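Local coordinates for protein aldehyde dehydrogenase (Trypanosoma brucei, PDB 5MYP) that probably oxidises aldehydes to carboxylic acids with NAD+ as cofactor, as a glycosomal member of the aldehyde dehydrogenase family, at residues C58-R63 and P157-L162; V73-L78 and W127-L132. All blocks are in the same frame, centred on the assembly; numbering follows the deposited sequence.

Interaction 1 (C58-R63 and P157-L162); sequences CKAIHR and PATAEL
Two nearly antiparallel helices pack closely here round two alanines, A60 and A158, with T159 and L162 beside them. One is helix 54-65 near the start of the chain. The other is helix 157-170, the crossover helix of a beta-alpha-beta unit between the parallel strands 147-151 and 176-178 of the Rossmann-like domain, which in this family binds NAD. The axes of the two short segments come within 7.7 Å at 150°. The close approach rests on alanines. A60 CB points at the first turn of the partner helix and lies 4.2 Å from A158 CB and 3.8 Å from A158 O. In turn A158 CB sits 3.6 Å from A60 O, so each methyl leans on the other helix's backbone as well as on its side chain.

L162 closes one side. Its CG stands anti to the backbone N (chi1 -175°), which carries CD2 back across the gap to 3.9 Å from A60 CB. R63 covers A158 at the outer edge. Its aliphatic part is extended, and CD rests 3.9 Å from A158 CB. Its guanidinium reaches toward the carboxylate of E161, but R63 NH2 and E161 OE1 stay 5.0 Å apart, too far for a salt bridge.

The polar link runs to D64, the residue after R63. D64 accepts from A158 N through OD1 and is hydrogen-bonded through OD2 to T159 OG1. D64 thus ties helix 54-65 to the first turn of helix 157-170. T159 contributes a packing contact as well. Its OG1 lies beside its own backbone N (chi1 -55°); besides the bond to D64, T159 OG1 touches I61 CG1 at 3.5 Å.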
ATOM      1  N   CYS A  58      -6.202  -8.945  31.924  1.00 17.44           N
ATOM      2  CA  CYS A  58      -7.135 -10.076  31.811  1.00 17.70           C
ATOM      3  C   CYS A  58      -8.467  -9.790  32.513  1.00 17.69           C
ATOM      4  O   CYS A  58      -9.528 -10.139  31.993  1.00 17.11           O
ATOM      5  CB  CYS A  58      -6.514 -11.368  32.349  1.00 17.75           C
ATOM      6  SG  CYS A  58      -5.174 -12.010  31.324  1.00 18.66           S
ATOM      7  N   LYS A  59      -8.401  -9.141  33.678  1.00 17.96           N
ATOM      8  CA  LYS A  59      -9.605  -8.735  34.415  1.00 18.44           C
ATOM      9  C   LYS A  59     -10.417  -7.662  33.682  1.00 17.52           C
ATOM     10  O   LYS A  59     -11.647  -7.727  33.657  1.00 16.90           O
ATOM     11  CB  LYS A  59      -9.239  -8.238  35.820  1.00 19.64           C
ATOM     12  CG  LYS A  59      -8.734  -9.333  36.746  1.00 20.76           C
ATOM     13  CD  LYS A  59      -9.884 -10.081  37.406  1.00 21.76           C
ATOM     14  CE  LYS A  59     -10.423  -9.325  38.618  1.00 22.52           C
ATOM     15  NZ  LYS A  59     -11.472 -10.088  39.356  1.00 23.06           N
ATOM     16  N   ALA A  60      -9.728  -6.677  33.101  1.00 17.13           N
ATOM     17  CA  ALA A  60     -10.395  -5.619  32.326  1.00 16.90           C
ATOM     18  C   ALA A  60     -11.040  -6.185  31.060  1.00 16.56           C
ATOM     19  O   ALA A  60     -12.177  -5.830  30.712  1.00 16.05           O
ATOM     20  CB  ALA A  60      -9.408  -4.517  31.962  1.00 17.06           C
ATOM     21  N   ILE A  61     -10.303  -7.059  30.374  1.00 16.24           N
ATOM     22  CA  ILE A  61     -10.816  -7.746  29.187  1.00 16.63           C
ATOM     23  C   ILE A  61     -11.990  -8.663  29.564  1.00 17.03           C
ATOM     24  O   ILE A  61     -12.975  -8.745  28.822  1.00 17.10           O
ATOM     25  CB  ILE A  61      -9.683  -8.497  28.439  1.00 16.38           C
ATOM     26  CG1 ILE A  61      -8.739  -7.475  27.782  1.00 16.17           C
ATOM     27  CG2 ILE A  61     -10.241  -9.459  27.385  1.00 16.49           C
ATOM     28  CD1 ILE A  61      -7.356  -8.012  27.471  1.00 16.15           C
ATOM     29  N   HIS A  62     -11.897  -9.319  30.720  1.00 17.54           N
ATOM     30  CA  HIS A  62     -13.017 -10.101  31.247  1.00 17.95           C
ATOM     31  C   HIS A  62     -14.258  -9.235  31.512  1.00 18.22           C
ATOM     32  O   HIS A  62     -15.378  -9.657  31.225  1.00 17.94           O
ATOM     33  CB  HIS A  62     -12.628 -10.835  32.530  1.00 18.16           C
ATOM     34  CG  HIS A  62     -13.756 -11.603  33.133  1.00 18.40           C
ATOM     35  ND1 HIS A  62     -14.063 -12.888  32.740  1.00 18.82           N
ATOM     36  CD2 HIS A  62     -14.685 -11.253  34.052  1.00 18.25           C
ATOM     37  CE1 HIS A  62     -15.118 -13.304  33.411  1.00 18.55           C
ATOM     38  NE2 HIS A  62     -15.516 -12.334  34.213  1.00 18.74           N
ATOM     39  N   ARG A  63     -14.060  -8.046  32.073  1.00 18.73           N
ATOM     40  CA  ARG A  63     -15.169  -7.124  32.314  1.00 19.41           C
ATOM     41  C   ARG A  63     -15.847  -6.703  31.001  1.00 18.86           C
ATOM     42  O   ARG A  63     -17.073  -6.684  30.913  1.00 18.34           O
ATOM     43  CB  ARG A  63     -14.686  -5.892  33.084  1.00 20.67           C
ATOM     44  CG  ARG A  63     -15.792  -5.020  33.648  1.00 22.25           C
ATOM     45  CD  ARG A  63     -15.198  -3.934  34.533  1.00 23.67           C
ATOM     46  NE  ARG A  63     -16.200  -2.977  34.998  1.00 24.82           N
ATOM     47  CZ  ARG A  63     -15.934  -1.895  35.732  1.00 25.88           C
ATOM     48  NH1 ARG A  63     -16.929  -1.088  36.100  1.00 26.61           N
ATOM     49  NH2 ARG A  63     -14.685  -1.608  36.103  1.00 26.14           N
ATOM     50  N   PRO A 157     -14.526  -0.443  27.144  1.00 18.37           N
ATOM     51  CA  PRO A 157     -14.151   0.694  27.984  1.00 18.27           C
ATOM     52  C   PRO A 157     -13.227   0.372  29.161  1.00 17.73           C
ATOM     53  O   PRO A 157     -12.361   1.187  29.481  1.00 17.81           O
ATOM     54  CB  PRO A 157     -15.503   1.225  28.476  1.00 18.44           C
ATOM     55  CG  PRO A 157     -16.395   0.039  28.463  1.00 18.62           C
ATOM     56  CD  PRO A 157     -15.970  -0.737  27.250  1.00 18.49           C
ATOM     57  N   ALA A 158     -13.405  -0.782  29.802  1.00 17.09           N
ATOM     58  CA  ALA A 158     -12.541  -1.173  30.926  1.00 16.88           C
ATOM     59  C   ALA A 158     -11.084  -1.324  30.478  1.00 16.50           C
ATOM     60  O   ALA A 158     -10.164  -0.861  31.158  1.00 15.81           O
ATOM     61  CB  ALA A 158     -13.038  -2.458  31.575  1.00 17.07           C
ATOM     62  N   THR A 159     -10.891  -1.949  29.317  1.00 16.25           N
ATOM     63  CA  THR A 159      -9.563  -2.101  28.723  1.00 16.34           C
ATOM     64  C   THR A 159      -8.983  -0.750  28.303  1.00 16.19           C
ATOM     65  O   THR A 159      -7.809  -0.488  28.536  1.00 16.13           O
ATOM     66  CB  THR A 159      -9.592  -3.059  27.511  1.00 16.40           C
ATOM     67  OG1 THR A 159     -10.169  -4.310  27.904  1.00 16.46           O
ATOM     68  CG2 THR A 159      -8.185  -3.313  26.976  1.00 16.47           C
ATOM     69  N   ALA A 160      -9.816   0.100  27.701  1.00 16.24           N
ATOM     70  CA  ALA A 160      -9.410   1.454  27.304  1.00 16.33           C
ATOM     71  C   ALA A 160      -8.984   2.298  28.506  1.00 16.42           C
ATOM     72  O   ALA A 160      -7.988   3.012  28.433  1.00 16.26           O
ATOM     73  CB  ALA A 160     -10.537   2.149  26.555  1.00 16.30           C
ATOM     74  N   GLU A 161      -9.738   2.210  29.601  1.00 16.49           N
ATOM     75  CA  GLU A 161      -9.402   2.928  30.837  1.00 16.64           C
ATOM     76  C   GLU A 161      -8.052   2.468  31.394  1.00 15.93           C
ATOM     77  O   GLU A 161      -7.181   3.290  31.683  1.00 15.25           O
ATOM     78  CB  GLU A 161     -10.490   2.724  31.894  1.00 17.24           C
ATOM     79  CG  GLU A 161     -10.298   3.558  33.162  1.00 18.01           C
ATOM     80  CD  GLU A 161     -11.281   3.206  34.266  1.00 18.82           C
ATOM     81  OE1 GLU A 161     -11.591   2.010  34.447  1.00 20.13           O
ATOM     82  OE2 GLU A 161     -11.729   4.126  34.975  1.00 19.95           O
ATOM     83  N   LEU A 162      -7.890   1.155  31.538  1.00 15.59           N
ATOM     84  CA  LEU A 162      -6.655   0.583  32.089  1.00 15.61           C
ATOM     85  C   LEU A 162      -5.428   0.917  31.234  1.00 15.44           C
ATOM     86  O   LEU A 162      -4.392   1.316  31.762  1.00 15.17           O
ATOM     87  CB  LEU A 162      -6.782  -0.937  32.250  1.00 15.60           C
ATOM     88  CG  LEU A 162      -5.609  -1.662  32.925  1.00 15.68           C
ATOM     89  CD1 LEU A 162      -5.328  -1.103  34.313  1.00 15.97           C
ATOM     90  CD2 LEU A 162      -5.878  -3.156  32.998  1.00 15.75           C
TER

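Interaction 2 (V73-L78 and W127-L132); sequences VVMEIL and WNYPLL
E76 reaches from helix 69-95 into the loop before helix 132-143, and Y129 and M75 pack beside it. E76 CG lies beside its own backbone N (chi1 -61°), and the chain runs on extended to place the carboxylate over the loop. Two consecutive amides grip one oxygen. L132 N is 2.8 Å from E76 OE1 in a nearly straight bond to the anti lone pair. L131 N is 2.9 Å from E76 OE1, in a more bent bond nearly along the C-O axis. The other oxygen, OE2, makes a salt bridge with R67. Both oxygens of the buried carboxylate are therefore held.

The Y129 ring stands almost upright to this carboxylate, their planes 87° apart. E76 CG meets the ring at its edge, 3.9 Å from Y129 CD1. M75 CB approaches the ring obliquely, 3.8 Å from Y129 CE1. Y129 OH is hydrogen-bonded to T258 OG1, next to the predicted active-site cysteine C259. The helix widens into a pi turn around E76, with L78 N bonded to V73 O five residues back. The loop sequence W127-N128-Y129-P130 matches the WN-aromatic-P motif of aldehyde dehydrogenases, which lies beside the catalytic pocket.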
ATOM      1  N   VAL A  73      -5.040 -14.926  27.608  1.00 18.21           N
ATOM      2  CA  VAL A  73      -3.603 -15.229  27.586  1.00 18.58           C
ATOM      3  C   VAL A  73      -3.184 -15.816  26.231  1.00 18.95           C
ATOM      4  O   VAL A  73      -2.197 -15.373  25.640  1.00 18.91           O
ATOM      5  CB  VAL A  73      -3.195 -16.159  28.761  1.00 18.64           C
ATOM      6  CG1 VAL A  73      -1.785 -16.712  28.583  1.00 18.93           C
ATOM      7  CG2 VAL A  73      -3.300 -15.412  30.087  1.00 18.69           C
ATOM      8  N   VAL A  74      -3.945 -16.794  25.747  1.00 19.57           N
ATOM      9  CA  VAL A  74      -3.666 -17.460  24.468  1.00 19.79           C
ATOM     10  C   VAL A  74      -3.834 -16.504  23.277  1.00 19.77           C
ATOM     11  O   VAL A  74      -3.000 -16.495  22.372  1.00 19.16           O
ATOM     12  CB  VAL A  74      -4.559 -18.722  24.286  1.00 20.33           C
ATOM     13  CG1 VAL A  74      -4.486 -19.284  22.867  1.00 20.64           C
ATOM     14  CG2 VAL A  74      -4.166 -19.797  25.291  1.00 20.48           C
ATOM     15  N   MET A  75      -4.899 -15.704  23.290  1.00 19.22           N
ATOM     16  CA  MET A  75      -5.277 -14.884  22.130  1.00 19.25           C
ATOM     17  C   MET A  75      -4.638 -13.491  22.085  1.00 18.23           C
ATOM     18  O   MET A  75      -4.475 -12.938  20.997  1.00 17.69           O
ATOM     19  CB  MET A  75      -6.804 -14.742  22.055  1.00 20.07           C
ATOM     20  CG  MET A  75      -7.565 -16.055  21.891  1.00 21.07           C
ATOM     21  SD  MET A  75      -7.132 -17.010  20.423  1.00 22.79           S
ATOM     22  CE  MET A  75      -7.619 -15.889  19.117  1.00 22.47           C
ATOM     23  N   GLU A  76      -4.290 -12.925  23.244  1.00 17.29           N
ATOM     24  CA  GLU A  76      -3.789 -11.544  23.313  1.00 16.84           C
ATOM     25  C   GLU A  76      -2.423 -11.399  23.986  1.00 16.69           C
ATOM     26  O   GLU A  76      -1.510 -10.840  23.382  1.00 16.28           O
ATOM     27  CB  GLU A  76      -4.818 -10.631  23.984  1.00 16.60           C
ATOM     28  CG  GLU A  76      -6.140 -10.564  23.233  1.00 16.54           C
ATOM     29  CD  GLU A  76      -7.009  -9.384  23.637  1.00 16.17           C
ATOM     30  OE1 GLU A  76      -6.671  -8.231  23.291  1.00 16.29           O
ATOM     31  OE2 GLU A  76      -8.030  -9.626  24.303  1.00 16.02           O
ATOM     32  N   ILE A  77      -2.274 -11.917  25.207  1.00 16.56           N
ATOM     33  CA  ILE A  77      -1.069 -11.668  26.009  1.00 16.92           C
ATOM     34  C   ILE A  77       0.165 -12.324  25.386  1.00 16.90           C
ATOM     35  O   ILE A  77       1.171 -11.654  25.161  1.00 16.53           O
ATOM     36  CB  ILE A  77      -1.222 -12.147  27.477  1.00 17.23           C
ATOM     37  CG1 ILE A  77      -2.420 -11.468  28.174  1.00 17.34           C
ATOM     38  CG2 ILE A  77       0.066 -11.909  28.269  1.00 17.43           C
ATOM     39  CD1 ILE A  77      -2.336  -9.956  28.287  1.00 17.51           C
ATOM     40  N   LEU A  78       0.082 -13.621  25.107  1.00 17.12           N
ATOM     41  CA  LEU A  78       1.216 -14.358  24.531  1.00 17.54           C
ATOM     42  C   LEU A  78       1.626 -13.877  23.125  1.00 17.38           C
ATOM     43  O   LEU A  78       2.817 -13.721  22.872  1.00 16.65           O
ATOM     44  CB  LEU A  78       0.971 -15.880  24.545  1.00 18.07           C
ATOM     45  CG  LEU A  78       0.974 -16.571  25.915  1.00 18.47           C
ATOM     46  CD1 LEU A  78       0.593 -18.038  25.755  1.00 18.78           C
ATOM     47  CD2 LEU A  78       2.315 -16.435  26.624  1.00 18.63           C
ATOM     48  N   TRP A 127     -12.860  -3.456  19.407  1.00 15.70           N
ATOM     49  CA  TRP A 127     -13.338  -3.890  20.731  1.00 16.13           C
ATOM     50  C   TRP A 127     -13.189  -5.387  21.025  1.00 16.25           C
ATOM     51  O   TRP A 127     -13.190  -5.776  22.191  1.00 16.45           O
ATOM     52  CB  TRP A 127     -14.808  -3.484  20.942  1.00 16.36           C
ATOM     53  CG  TRP A 127     -15.739  -3.965  19.877  1.00 16.55           C
ATOM     54  CD1 TRP A 127     -16.158  -3.270  18.780  1.00 16.79           C
ATOM     55  CD2 TRP A 127     -16.351  -5.254  19.792  1.00 16.96           C
ATOM     56  NE1 TRP A 127     -17.001  -4.042  18.023  1.00 16.81           N
ATOM     57  CE2 TRP A 127     -17.135  -5.266  18.619  1.00 16.85           C
ATOM     58  CE3 TRP A 127     -16.324  -6.400  20.601  1.00 16.87           C
ATOM     59  CZ2 TRP A 127     -17.888  -6.379  18.234  1.00 16.97           C
ATOM     60  CZ3 TRP A 127     -17.061  -7.513  20.211  1.00 16.99           C
ATOM     61  CH2 TRP A 127     -17.832  -7.492  19.038  1.00 16.92           C
ATOM     62  N   ASN A 128     -13.089  -6.220  19.988  1.00 16.09           N
ATOM     63  CA  ASN A 128     -13.201  -7.681  20.160  1.00 16.36           C
ATOM     64  C   ASN A 128     -11.954  -8.325  20.785  1.00 16.30           C
ATOM     65  O   ASN A 128     -12.072  -9.246  21.599  1.00 16.29           O
ATOM     66  CB  ASN A 128     -13.617  -8.372  18.844  1.00 16.55           C
ATOM     67  CG  ASN A 128     -12.556  -8.296  17.761  1.00 16.73           C
ATOM     68  OD1 ASN A 128     -11.804  -7.330  17.682  1.00 17.22           O
ATOM     69  ND2 ASN A 128     -12.503  -9.314  16.914  1.00 17.02           N
ATOM     70  N   TYR A 129     -10.772  -7.839  20.404  1.00 16.18           N
ATOM     71  CA  TYR A 129      -9.514  -8.162  21.089  1.00 16.12           C
ATOM     72  C   TYR A 129      -8.834  -6.821  21.354  1.00 16.00           C
ATOM     73  O   TYR A 129      -7.952  -6.405  20.606  1.00 15.87           O
ATOM     74  CB  TYR A 129      -8.652  -9.105  20.253  1.00 16.32           C
ATOM     75  CG  TYR A 129      -9.321 -10.442  20.038  1.00 16.51           C
ATOM     76  CD1 TYR A 129      -9.171 -11.484  20.957  1.00 16.53           C
ATOM     77  CD2 TYR A 129     -10.135 -10.655  18.932  1.00 16.64           C
ATOM     78  CE1 TYR A 129      -9.803 -12.703  20.764  1.00 16.73           C
ATOM     79  CE2 TYR A 129     -10.771 -11.869  18.730  1.00 16.64           C
ATOM     80  CZ  TYR A 129     -10.606 -12.893  19.641  1.00 16.78           C
ATOM     81  OH  TYR A 129     -11.245 -14.098  19.431  1.00 17.02           O
ATOM     82  N   PRO A 130      -9.282  -6.123  22.415  1.00 16.21           N
ATOM     83  CA  PRO A 130      -8.988  -4.700  22.570  1.00 16.37           C
ATOM     84  C   PRO A 130      -7.558  -4.351  22.977  1.00 16.50           C
ATOM     85  O   PRO A 130      -7.173  -3.192  22.827  1.00 17.15           O
ATOM     86  CB  PRO A 130      -9.988  -4.254  23.641  1.00 16.36           C
ATOM     87  CG  PRO A 130     -10.221  -5.474  24.462  1.00 16.16           C
ATOM     88  CD  PRO A 130     -10.104  -6.638  23.530  1.00 16.14           C
ATOM     89  N   LEU A 131      -6.791  -5.316  23.490  1.00 16.53           N
ATOM     90  CA  LEU A 131      -5.380  -5.086  23.798  1.00 16.53           C
ATOM     91  C   LEU A 131      -4.504  -5.446  22.597  1.00 16.33           C
ATOM     92  O   LEU A 131      -3.675  -4.644  22.171  1.00 16.09           O
ATOM     93  CB  LEU A 131      -4.953  -5.885  25.034  1.00 16.83           C
ATOM     94  CG  LEU A 131      -3.587  -5.522  25.628  1.00 16.92           C
ATOM     95  CD1 LEU A 131      -3.569  -4.080  26.115  1.00 17.05           C
ATOM     96  CD2 LEU A 131      -3.214  -6.488  26.747  1.00 17.02           C
ATOM     97  N   LEU A 132      -4.697  -6.648  22.057  1.00 16.24           N
ATOM     98  CA  LEU A 132      -3.937  -7.120  20.893  1.00 16.17           C
ATOM     99  C   LEU A 132      -4.016  -6.157  19.712  1.00 16.16           C
ATOM    100  O   LEU A 132      -2.993  -5.774  19.149  1.00 15.45           O
ATOM    101  CB  LEU A 132      -4.443  -8.493  20.442  1.00 16.40           C
ATOM    102  CG  LEU A 132      -3.720  -9.158  19.265  1.00 16.36           C
ATOM    103  CD1 LEU A 132      -2.329  -9.595  19.686  1.00 16.46           C
ATOM    104  CD2 LEU A 132      -4.529 -10.333  18.730  1.00 16.46           C
TER

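Interactions 1 and 2 touch, with centres about 11 Å apart. Both segments of interaction 2 fall between those of interaction 1 in the sequence. I61 and T159 join them. I61 CD1 lies 3.6 Å from E76 OE2, the oxygen that R67 engages. T159 OG1 lies 3.6 Å from P130 CG. I61 thus puts helix 54-65 against helix 69-95, while T159 puts helix 157-170 against the 127-132 loop. Only interaction 2 comes near the predicted active site: the Y129 side chain is about 7 Å from that of C259, and the L132 side chain about 10 Å from that of E223. Interaction 1 lies farther out.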